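Local coordinates for cytochrome C-type biogenesis protein ccmF (Thermus thermophilus, PDB 6ZMQ) that binds heme b in the membrane and probably acts as a heme lyase in the maturation of c-type cytochromes, at residues D97-W100 against V101-T105; H189-L192 against M193-F197; F464-G467 against L468-N472. One frame throughout, in Å; residues are numbered along the deposited sequence.

Contact 1. Residues D97-W100 against V101-T105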
loop_
_atom_site.group_PDB
_atom_site.type_symbol
_atom_site.label_atom_id
_atom_site.label_comp_id
_atom_site.label_asym_id
_atom_site.label_seq_id
_atom_site.Cartn_x
_atom_site.Cartn_y
_atom_site.Cartn_z
ATOM N N ASP A 97 -26.467 4.984 -8.229
ATOM C CA ASP A 97 -26.852 4.844 -9.638
ATOM C C ASP A 97 -25.764 4.431 -10.640
ATOM O O ASP A 97 -25.985 3.421 -11.332
ATOM C CB ASP A 97 -27.625 6.093 -10.074
ATOM C CG ASP A 97 -29.106 5.945 -9.845
ATOM O OD1 ASP A 97 -29.744 5.211 -10.630
ATOM O OD2 ASP A 97 -29.624 6.538 -8.878
ATOM N N PRO A 98 -24.619 5.152 -10.815
ATOM C CA PRO A 98 -23.800 4.947 -12.035
ATOM C C PRO A 98 -23.136 3.578 -12.163
ATOM O O PRO A 98 -23.033 2.823 -11.193
ATOM C CB PRO A 98 -22.733 6.044 -11.930
ATOM C CG PRO A 98 -23.344 7.079 -11.119
ATOM C CD PRO A 98 -24.058 6.301 -10.062
ATOM N N LEU A 99 -22.723 3.258 -13.402
ATOM C CA LEU A 99 -22.250 1.914 -13.730
ATOM C C LEU A 99 -20.930 1.584 -13.042
ATOM O O LEU A 99 -20.783 0.483 -12.499
ATOM C CB LEU A 99 -22.122 1.740 -15.247
ATOM C CG LEU A 99 -21.859 0.306 -15.731
ATOM C CD1 LEU A 99 -22.925 -0.659 -15.228
ATOM C CD2 LEU A 99 -21.768 0.233 -17.250
ATOM N N TRP A 100 -19.969 2.523 -13.042
ATOM C CA TRP A 100 -18.667 2.250 -12.437
ATOM C C TRP A 100 -18.743 2.126 -10.923
ATOM O O TRP A 100 -17.914 1.425 -10.333
ATOM C CB TRP A 100 -17.634 3.328 -12.815
ATOM C CG TRP A 100 -17.728 4.642 -12.065
ATOM C CD1 TRP A 100 -18.437 5.745 -12.437
ATOM C CD2 TRP A 100 -17.079 4.983 -10.830
ATOM N NE1 TRP A 100 -18.276 6.749 -11.510
ATOM C CE2 TRP A 100 -17.453 6.302 -10.510
ATOM C CE3 TRP A 100 -16.235 4.290 -9.955
ATOM C CZ2 TRP A 100 -17.002 6.950 -9.358
ATOM C CZ3 TRP A 100 -15.792 4.932 -8.809
ATOM C CH2 TRP A 100 -16.176 6.249 -8.522
ATOM N N VAL A 101 -19.722 2.757 -10.281
ATOM C CA VAL A 101 -19.795 2.639 -8.833
ATOM C C VAL A 101 -20.622 1.418 -8.443
ATOM O O VAL A 101 -20.501 0.926 -7.324
ATOM C CB VAL A 101 -20.322 3.937 -8.174
ATOM C CG1 VAL A 101 -21.834 4.033 -8.242
ATOM C CG2 VAL A 101 -19.787 4.105 -6.736
ATOM N N THR A 102 -21.461 0.888 -9.346
ATOM C CA THR A 102 -22.142 -0.373 -9.062
ATOM C C THR A 102 -21.215 -1.575 -9.177
ATOM O O THR A 102 -21.510 -2.621 -8.589
ATOM C CB THR A 102 -23.341 -0.585 -9.991
ATOM O OG1 THR A 102 -22.963 -0.305 -11.344
ATOM C CG2 THR A 102 -24.506 0.290 -9.590
ATOM N N LEU A 103 -20.112 -1.462 -9.921
ATOM C CA LEU A 103 -19.159 -2.559 -9.989
ATOM C C LEU A 103 -18.083 -2.471 -8.914
ATOM O O LEU A 103 -17.369 -3.457 -8.697
ATOM C CB LEU A 103 -18.501 -2.649 -11.377
ATOM C CG LEU A 103 -19.414 -2.851 -12.602
ATOM C CD1 LEU A 103 -18.995 -1.975 -13.786
ATOM C CD2 LEU A 103 -19.536 -4.326 -13.005
ATOM N N VAL A 104 -17.942 -1.327 -8.244
ATOM C CA VAL A 104 -16.998 -1.176 -7.143
ATOM C C VAL A 104 -17.705 -1.031 -5.799
ATOM O O VAL A 104 -17.044 -0.874 -4.765
ATOM C CB VAL A 104 -16.029 -0.011 -7.392
ATOM C CG1 VAL A 104 -15.386 -0.135 -8.773
ATOM C CG2 VAL A 104 -16.722 1.334 -7.222
ATOM N N THR A 105 -19.031 -1.110 -5.785
ATOM C CA THR A 105 -19.817 -1.402 -4.582
ATOM C C THR A 105 -19.617 -2.819 -3.998
ATOM O O THR A 105 -19.653 -2.931 -2.763
ATOM C CB THR A 105 -21.301 -1.130 -4.877
ATOM O OG1 THR A 105 -21.423 0.188 -5.412
ATOM C CG2 THR A 105 -22.145 -1.109 -3.614
#
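The backbone from Pro98 to Val104 folds into the short helix 99-104, where Thr102 N donates to Pro98 O (3.1 Å) and Leu103 N to Leu99 O (3.3 Å), while the bond from Val104 N to Trp100 O is weak. Leu99 O takes a second donor, the hydroxyl of Thr102, at 2.6 Å from OG1; both donors reach the oxygen from the same face of its carbonyl plane. Rotation about the first side-chain bond of Thr102 (chi1 47°) sets OG1 between its own N and carbonyl carbon, which turns the hydroxyl back to the preceding turn. This is the intrahelical side-chain-to-backbone bond often made by threonine, here satisfying the polar end of a buried residue. Pro98 occupies the N-cap position, and its ring carbon CD meets Val101 CG1 at 3.7 Å. Val101 also serves the indole of Trp100: its CB sits over the ring centre, 4.3 Å above the plane. The six-membered part of the same indole meets Val104 one turn on, with CZ3 4.0 Å from CG2, an oblique approach. Leu99 CG also packs against Leu103 CD1 at 4.1 Å. Asp97, just ahead of the cap, forms a salt bridge through OD2 with Arg559, on which Pro98 also rests, and Leu103 lies against Glu76 of helix 61-81.

Contact 2. Residues H189-L192 against M193-F197. With PTY (phosphatidylethanolamine), chain F.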
loop_
_atom_site.group_PDB
_atom_site.type_symbol
_atom_site.label_atom_id
_atom_site.label_comp_id
_atom_site.label_asym_id
_atom_site.label_seq_id
_atom_site.Cartn_x
_atom_site.Cartn_y
_atom_site.Cartn_z
ATOM N N HIS A 189 -7.735 2.181 -4.401
ATOM C CA HIS A 189 -6.864 2.069 -3.231
ATOM C C HIS A 189 -7.164 0.873 -2.310
ATOM O O HIS A 189 -6.202 0.373 -1.700
ATOM C CB HIS A 189 -6.882 3.409 -2.473
ATOM C CG HIS A 189 -6.012 3.468 -1.262
ATOM N ND1 HIS A 189 -6.404 2.996 -0.028
ATOM C CD2 HIS A 189 -4.778 3.989 -1.091
ATOM C CE1 HIS A 189 -5.441 3.218 0.849
ATOM N NE2 HIS A 189 -4.443 3.820 0.227
ATOM N N PRO A 190 -8.422 0.405 -2.101
ATOM C CA PRO A 190 -8.581 -0.884 -1.386
ATOM C C PRO A 190 -7.944 -2.096 -2.063
ATOM O O PRO A 190 -7.143 -2.784 -1.406
ATOM C CB PRO A 190 -10.103 -1.035 -1.304
ATOM C CG PRO A 190 -10.583 0.343 -1.153
ATOM C CD PRO A 190 -9.703 1.158 -2.048
ATOM N N VAL A 191 -8.217 -2.335 -3.357
ATOM C CA VAL A 191 -7.797 -3.563 -4.044
ATOM C C VAL A 191 -6.285 -3.648 -4.170
ATOM O O VAL A 191 -5.715 -4.739 -4.017
ATOM C CB VAL A 191 -8.446 -3.648 -5.445
ATOM C CG1 VAL A 191 -8.391 -5.076 -5.999
ATOM C CG2 VAL A 191 -9.865 -3.121 -5.411
ATOM N N LEU A 192 -5.638 -2.484 -4.313
ATOM C CA LEU A 192 -4.181 -2.345 -4.349
ATOM C C LEU A 192 -3.510 -2.899 -3.098
ATOM O O LEU A 192 -2.372 -3.387 -3.158
ATOM C CB LEU A 192 -3.817 -0.867 -4.510
ATOM C CG LEU A 192 -3.354 -0.402 -5.881
ATOM C CD1 LEU A 192 -1.985 -0.968 -6.057
ATOM C CD2 LEU A 192 -4.245 -0.869 -7.023
ATOM N N MET A 193 -4.183 -2.813 -1.953
ATOM C CA MET A 193 -3.618 -3.442 -0.771
ATOM C C MET A 193 -4.039 -4.899 -0.618
ATOM O O MET A 193 -3.239 -5.703 -0.119
ATOM C CB MET A 193 -3.922 -2.602 0.463
ATOM C CG MET A 193 -2.822 -1.580 0.648
ATOM S SD MET A 193 -2.943 -0.321 1.908
ATOM C CE MET A 193 -2.626 1.060 0.830
ATOM N N TYR A 194 -5.267 -5.258 -1.051
ATOM C CA TYR A 194 -5.735 -6.641 -0.892
ATOM C C TYR A 194 -4.894 -7.594 -1.734
ATOM O O TYR A 194 -4.378 -8.597 -1.212
ATOM C CB TYR A 194 -7.219 -6.768 -1.266
ATOM C CG TYR A 194 -8.218 -6.079 -0.338
ATOM C CD1 TYR A 194 -7.837 -5.601 0.915
ATOM C CD2 TYR A 194 -9.541 -5.900 -0.728
ATOM C CE1 TYR A 194 -8.744 -4.955 1.751
ATOM C CE2 TYR A 194 -10.455 -5.265 0.098
ATOM C CZ TYR A 194 -10.051 -4.796 1.331
ATOM O OH TYR A 194 -10.971 -4.164 2.139
ATOM N N LEU A 195 -4.647 -7.197 -2.995
ATOM C CA LEU A 195 -3.656 -7.810 -3.881
ATOM C C LEU A 195 -2.296 -7.905 -3.218
ATOM O O LEU A 195 -1.674 -8.979 -3.218
ATOM C CB LEU A 195 -3.525 -6.973 -5.156
ATOM C CG LEU A 195 -4.607 -7.001 -6.223
ATOM C CD1 LEU A 195 -4.310 -6.008 -7.333
ATOM C CD2 LEU A 195 -4.671 -8.401 -6.763
ATOM N N GLY A 196 -1.864 -6.800 -2.588
ATOM C CA GLY A 196 -0.570 -6.781 -1.933
ATOM C C GLY A 196 -0.487 -7.784 -0.805
ATOM O O GLY A 196 0.470 -8.574 -0.756
ATOM N N PHE A 197 -1.584 -7.899 -0.020
ATOM C CA PHE A 197 -1.623 -8.855 1.083
ATOM C C PHE A 197 -1.540 -10.274 0.562
ATOM O O PHE A 197 -0.730 -11.072 1.057
ATOM C CB PHE A 197 -2.893 -8.665 1.924
ATOM C CG PHE A 197 -3.196 -9.821 2.878
ATOM C CD1 PHE A 197 -2.595 -9.882 4.121
ATOM C CD2 PHE A 197 -4.108 -10.830 2.544
ATOM C CE1 PHE A 197 -2.872 -10.930 4.989
ATOM C CE2 PHE A 197 -4.382 -11.877 3.410
ATOM C CZ PHE A 197 -3.768 -11.923 4.635
HETATM C C1 PTY F . 3.231 -14.726 -9.929
HETATM C C2 PTY F . 10.142 -17.528 -9.071
HETATM C C3 PTY F . 9.031 -18.092 -9.956
HETATM O O4 PTY F . 1.918 -14.315 -9.681
HETATM C C5 PTY F . 4.656 -16.059 -11.541
HETATM C C6 PTY F . 3.251 -15.526 -11.228
HETATM O O7 PTY F . 2.857 -14.650 -12.250
HETATM C C8 PTY F . 1.895 -15.104 -13.166
HETATM O O10 PTY F . 1.984 -16.184 -13.650
HETATM C C11 PTY F . 0.729 -14.188 -13.552
HETATM C C12 PTY F . -0.324 -14.973 -14.336
HETATM C C13 PTY F . -1.527 -14.101 -14.710
HETATM C C14 PTY F . -1.099 -12.950 -15.623
HETATM C C15 PTY F . -2.316 -12.333 -16.313
HETATM C C16 PTY F . -1.982 -10.885 -16.673
HETATM C C17 PTY F . -3.249 -10.026 -16.737
HETATM C C18 PTY F . -3.382 -9.024 -15.578
HETATM C C19 PTY F . -2.049 -8.450 -15.085
HETATM C C20 PTY F . -2.177 -6.957 -14.766
HETATM C C21 PTY F . -3.044 -6.717 -13.525
HETATM C C22 PTY F . -3.132 -5.210 -13.257
HETATM C C23 PTY F . -3.406 -4.899 -11.782
HETATM C C24 PTY F . -4.849 -4.406 -11.620
HETATM C C25 PTY F . -4.890 -3.140 -10.758
HETATM C C26 PTY F . -6.281 -2.505 -10.801
HETATM C C27 PTY F . -6.173 -1.007 -10.520
HETATM C C28 PTY F . -7.328 -0.296 -11.222
HETATM C C29 PTY F . -6.893 1.092 -11.684
HETATM C C30 PTY F . 1.781 -13.065 -9.066
HETATM C C31 PTY F . 0.407 -12.396 -8.976
HETATM O O30 PTY F . 2.728 -12.525 -8.597
HETATM C C32 PTY F . -0.288 -12.234 -10.328
HETATM C C33 PTY F . -1.538 -11.374 -10.129
HETATM C C34 PTY F . -1.627 -10.301 -11.215
HETATM C C35 PTY F . -2.326 -9.074 -10.633
HETATM C C36 PTY F . -3.784 -9.425 -10.325
HETATM C C37 PTY F . -4.679 -8.190 -10.487
HETATM C C38 PTY F . -6.145 -8.526 -10.197
HETATM C C39 PTY F . -7.038 -7.286 -10.270
HETATM C C40 PTY F . -8.392 -7.658 -10.870
HETATM C C41 PTY F . -9.236 -6.407 -11.112
HETATM C C42 PTY F . -8.941 -5.876 -12.513
HETATM C C43 PTY F . -10.215 -5.957 -13.350
HETATM C C44 PTY F . -10.124 -4.902 -14.449
HETATM P P1 PTY F . 6.558 -17.704 -10.762
HETATM O O11 PTY F . 7.937 -17.215 -9.997
HETATM O O12 PTY F . 6.226 -19.100 -10.290
HETATM O O13 PTY F . 6.824 -17.777 -12.247
HETATM O O14 PTY F . 5.300 -16.667 -10.446
HETATM N N1 PTY F . 11.359 -18.292 -9.289
#
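Met193 brings its terminal methyl against the imidazole of His189, one turn earlier in helix 185-213, with CE 3.4 Å from NE2 and nearly as close to CE1. The approach is oblique to the ring, and the sulfur follows the same slant: SD stands 5.0 Å from the ring centroid and 39° off its normal, a sulfur-aromatic contact. Met193 gets there by running extended to SD and then bending at chi3 (-128°), which carries CE back to the histidine. Beside this pair, Pro190 O is gripped by two amides. Tyr194 N lies in the carbonyl plane, 3.1 Å from Pro190 O, whereas Met193 N, 3.0 Å from that oxygen, stands well above the plane. The oxygen also lies over one face of the Tyr194 ring, 3.6 Å from its plane and displaced toward the rim. Pro190 has no N-H to give to the turn before it, and helix 185-213 is kinked here, as is common at an internal proline; the next bond along, from Leu195 N to Val191 O at 2.9 Å, is nearly straight (164°), while that from Gly196 N to Leu192 O is weak. Leu195 and Leu192 turn to a bound phosphatidylethanolamine and meet different acyl chains of it: Leu195 CD2 lies 3.7 Å from lipid C37 and Leu192 CD2 4.0 Å from lipid C27. A second phosphatidylethanolamine touches Leu192 as well, and both leucines lean on Phe233 of helix 224-247. Farther out, Trp117 of helix 110-129 stacks on the Tyr194 ring, and Met193 is flanked by Ser264, Thr306 and Thr309.

Contact 3. Residues F464-G467 against L468-N472. With PTY (phosphatidylethanolamine), chain H.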
loop_
_atom_site.group_PDB
_atom_site.type_symbol
_atom_site.label_atom_id
_atom_site.label_comp_id
_atom_site.label_asym_id
_atom_site.label_seq_id
_atom_site.Cartn_x
_atom_site.Cartn_y
_atom_site.Cartn_z
ATOM N N PHE A 464 20.656 19.901 3.524
ATOM C CA PHE A 464 21.238 18.578 3.698
ATOM C C PHE A 464 20.458 17.528 2.915
ATOM O O PHE A 464 21.035 16.549 2.438
ATOM C CB PHE A 464 21.284 18.209 5.179
ATOM C CG PHE A 464 21.779 16.818 5.421
ATOM C CD1 PHE A 464 23.058 16.460 5.027
ATOM C CD2 PHE A 464 20.937 15.844 5.941
ATOM C CE1 PHE A 464 23.518 15.171 5.210
ATOM C CE2 PHE A 464 21.389 14.552 6.113
ATOM C CZ PHE A 464 22.685 14.216 5.751
ATOM N N ALA A 465 19.146 17.721 2.762
ATOM C CA ALA A 465 18.360 16.837 1.904
ATOM C C ALA A 465 18.741 16.987 0.436
ATOM O O ALA A 465 18.752 15.998 -0.312
ATOM C CB ALA A 465 16.875 17.109 2.103
ATOM N N LEU A 466 19.039 18.223 0.008
ATOM C CA LEU A 466 19.615 18.453 -1.318
ATOM C C LEU A 466 20.952 17.735 -1.471
ATOM O O LEU A 466 21.229 17.140 -2.524
ATOM C CB LEU A 466 19.797 19.953 -1.558
ATOM C CG LEU A 466 20.386 20.400 -2.902
ATOM C CD1 LEU A 466 19.650 19.803 -4.099
ATOM C CD2 LEU A 466 20.438 21.918 -2.995
ATOM N N GLY A 467 21.777 17.781 -0.418
ATOM C CA GLY A 467 23.033 17.046 -0.413
ATOM C C GLY A 467 22.845 15.543 -0.514
ATOM O O GLY A 467 23.589 14.858 -1.223
ATOM N N LEU A 468 21.810 15.026 0.155
ATOM C CA LEU A 468 21.507 13.596 0.117
ATOM C C LEU A 468 21.044 13.149 -1.263
ATOM O O LEU A 468 21.453 12.087 -1.747
ATOM C CB LEU A 468 20.438 13.255 1.150
ATOM C CG LEU A 468 20.871 13.138 2.606
ATOM C CD1 LEU A 468 19.720 12.589 3.422
ATOM C CD2 LEU A 468 22.105 12.271 2.724
ATOM N N PHE A 469 20.198 13.957 -1.911
ATOM C CA PHE A 469 19.751 13.638 -3.267
ATOM C C PHE A 469 20.890 13.727 -4.280
ATOM O O PHE A 469 20.949 12.926 -5.221
ATOM C CB PHE A 469 18.612 14.564 -3.678
ATOM C CG PHE A 469 18.211 14.433 -5.124
ATOM C CD1 PHE A 469 17.504 13.305 -5.546
ATOM C CD2 PHE A 469 18.538 15.425 -6.056
ATOM C CE1 PHE A 469 17.124 13.152 -6.864
ATOM C CE2 PHE A 469 18.172 15.302 -7.392
ATOM C CZ PHE A 469 17.455 14.156 -7.805
ATOM N N LEU A 470 21.780 14.717 -4.128
ATOM C CA LEU A 470 22.911 14.850 -5.049
ATOM C C LEU A 470 23.904 13.709 -4.871
ATOM O O LEU A 470 24.414 13.160 -5.856
ATOM C CB LEU A 470 23.592 16.205 -4.857
ATOM C CG LEU A 470 23.014 17.299 -5.758
ATOM C CD1 LEU A 470 23.179 18.681 -5.167
ATOM C CD2 LEU A 470 23.665 17.229 -7.139
ATOM N N TYR A 471 24.148 13.321 -3.617
ATOM C CA TYR A 471 24.906 12.119 -3.285
ATOM C C TYR A 471 24.262 10.863 -3.875
ATOM O O TYR A 471 24.959 9.962 -4.361
ATOM C CB TYR A 471 24.991 12.027 -1.757
ATOM C CG TYR A 471 25.138 10.634 -1.200
ATOM C CD1 TYR A 471 26.357 9.980 -1.262
ATOM C CD2 TYR A 471 24.056 9.965 -0.628
ATOM C CE1 TYR A 471 26.506 8.706 -0.768
ATOM C CE2 TYR A 471 24.191 8.685 -0.152
ATOM C CZ TYR A 471 25.423 8.063 -0.213
ATOM O OH TYR A 471 25.574 6.793 0.283
ATOM N N ASN A 472 22.923 10.799 -3.856
ATOM C CA ASN A 472 22.212 9.620 -4.344
ATOM C C ASN A 472 22.282 9.510 -5.863
ATOM O O ASN A 472 22.501 8.414 -6.393
ATOM C CB ASN A 472 20.757 9.655 -3.880
ATOM C CG ASN A 472 20.523 8.873 -2.595
ATOM O OD1 ASN A 472 21.093 7.808 -2.398
ATOM N ND2 ASN A 472 19.656 9.391 -1.730
HETATM C C1 PTY H . 12.001 20.300 9.557
HETATM C C2 PTY H . 14.909 17.429 15.030
HETATM C C3 PTY H . 15.247 18.872 14.658
HETATM O O4 PTY H . 11.128 19.476 8.840
HETATM C C5 PTY H . 14.350 20.509 10.387
HETATM C C6 PTY H . 13.376 19.634 9.602
HETATM O O7 PTY H . 13.853 19.436 8.301
HETATM C C8 PTY H . 13.995 18.084 7.969
HETATM O O10 PTY H . 13.260 17.589 7.177
HETATM C C11 PTY H . 15.083 17.253 8.652
HETATM C C12 PTY H . 16.122 16.757 7.649
HETATM C C13 PTY H . 17.486 16.713 8.342
HETATM C C14 PTY H . 17.553 15.514 9.289
HETATM C C15 PTY H . 18.939 15.412 9.923
HETATM C C16 PTY H . 19.735 14.232 9.356
HETATM C C17 PTY H . 21.190 14.361 9.820
HETATM C C18 PTY H . 22.057 13.175 9.382
HETATM C C19 PTY H . 23.532 13.555 9.564
HETATM C C20 PTY H . 24.476 12.776 8.640
HETATM C C21 PTY H . 25.809 13.526 8.529
HETATM C C22 PTY H . 26.968 12.709 9.112
HETATM C C23 PTY H . 28.306 13.413 8.857
HETATM C C24 PTY H . 29.462 12.416 8.965
HETATM C C25 PTY H . 30.715 12.994 8.309
HETATM C C26 PTY H . 31.443 11.875 7.569
HETATM C C27 PTY H . 32.699 11.487 8.347
HETATM C C28 PTY H . 33.087 10.053 7.997
HETATM C C29 PTY H . 32.065 9.101 8.615
HETATM C C30 PTY H . 9.865 19.317 9.424
HETATM C C31 PTY H . 9.079 18.020 9.224
HETATM O O30 PTY H . 9.394 20.190 10.069
HETATM C C32 PTY H . 9.982 16.935 8.642
HETATM C C33 PTY H . 9.198 15.629 8.514
HETATM C C34 PTY H . 10.174 14.456 8.488
HETATM C C35 PTY H . 10.918 14.446 7.157
HETATM C C36 PTY H . 10.772 13.069 6.516
HETATM C C37 PTY H . 12.016 12.742 5.693
HETATM C C38 PTY H . 11.846 11.328 5.153
HETATM C C39 PTY H . 12.655 11.169 3.872
HETATM C C40 PTY H . 12.100 10.000 3.066
HETATM C C41 PTY H . 13.284 9.160 2.591
HETATM C C42 PTY H . 12.800 8.062 1.649
HETATM C C43 PTY H . 12.004 7.040 2.456
HETATM C C44 PTY H . 11.829 5.751 1.656
HETATM P P1 PTY H . 14.503 20.760 13.012
HETATM O O11 PTY H . 14.725 19.171 13.392
HETATM O O12 PTY H . 15.841 21.454 12.945
HETATM O O13 PTY H . 13.678 21.413 14.092
HETATM O O14 PTY H . 13.722 20.918 11.569
HETATM N N1 PTY H . 15.673 17.010 16.194
#
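Phe464 O accepts from Leu468 N at 2.9 Å, a length matched by Tyr471 N to Gly467 O, and Phe464 and Leu468 meet through their side chains as well. The bond belongs to an unbroken i to i+4 alpha-helical ladder within helix 460-484, most of which is predicted to span the membrane, continued from Phe469 N to Ala465 O, Leu470 N to Leu466 O and Tyr471 N to Gly467 O; the last is the straightest, with 164° at the hydrogen. Leu468 lays its branched end over one face of the Phe464 ring. Its CG makes a CH-pi contact 4.0 Å from the ring centroid, shifted toward the rim, and CD2 touches CZ at 3.6 Å. With CG of Phe464 opposite its backbone N (chi1 176°), the ring extends along the helix to where Leu468 can cover it. Phe464 also touches a phosphatidylethanolamine acyl chain. Leu466 and Leu470 run alongside each other in the same direction, their CD1 atoms 3.9 Å apart. Neighbouring helices pack round these side chains: Ala414 of helix 402-422 against both Phe464 and Leu468, and Leu518 of helix 501-525 against Leu466 and Phe469. Tyr471, whose hydroxyl is hydrogen-bonded to Leu418 O, sends its ring away from the preceding turn, yet its CB remains beside Gly467 O. The lipid chain approaches the Phe464 ring obliquely, with CE2 of the ring 3.6 Å from C18 of the lipid.

From the N terminus the three contacts follow in series, none nested in or crossing another, and each joins successive turns of a continuous segment without closing a long loop. Contact 1 makes up the short helix 99-104 and links it to helix 61-81 and, through Arg559, to a distant loop of the chain. Contact 2 lies in helix 185-213, about 19 Å away between centres, among helices 110-129, 224-247 and 288-307. Contact 3, in helix 460-484, packs with helices 402-422, 439-454 and 501-525, on the opposite side of the chain's centre from contact 1. Contact 2 meets two phosphatidylethanolamines and contact 3 another.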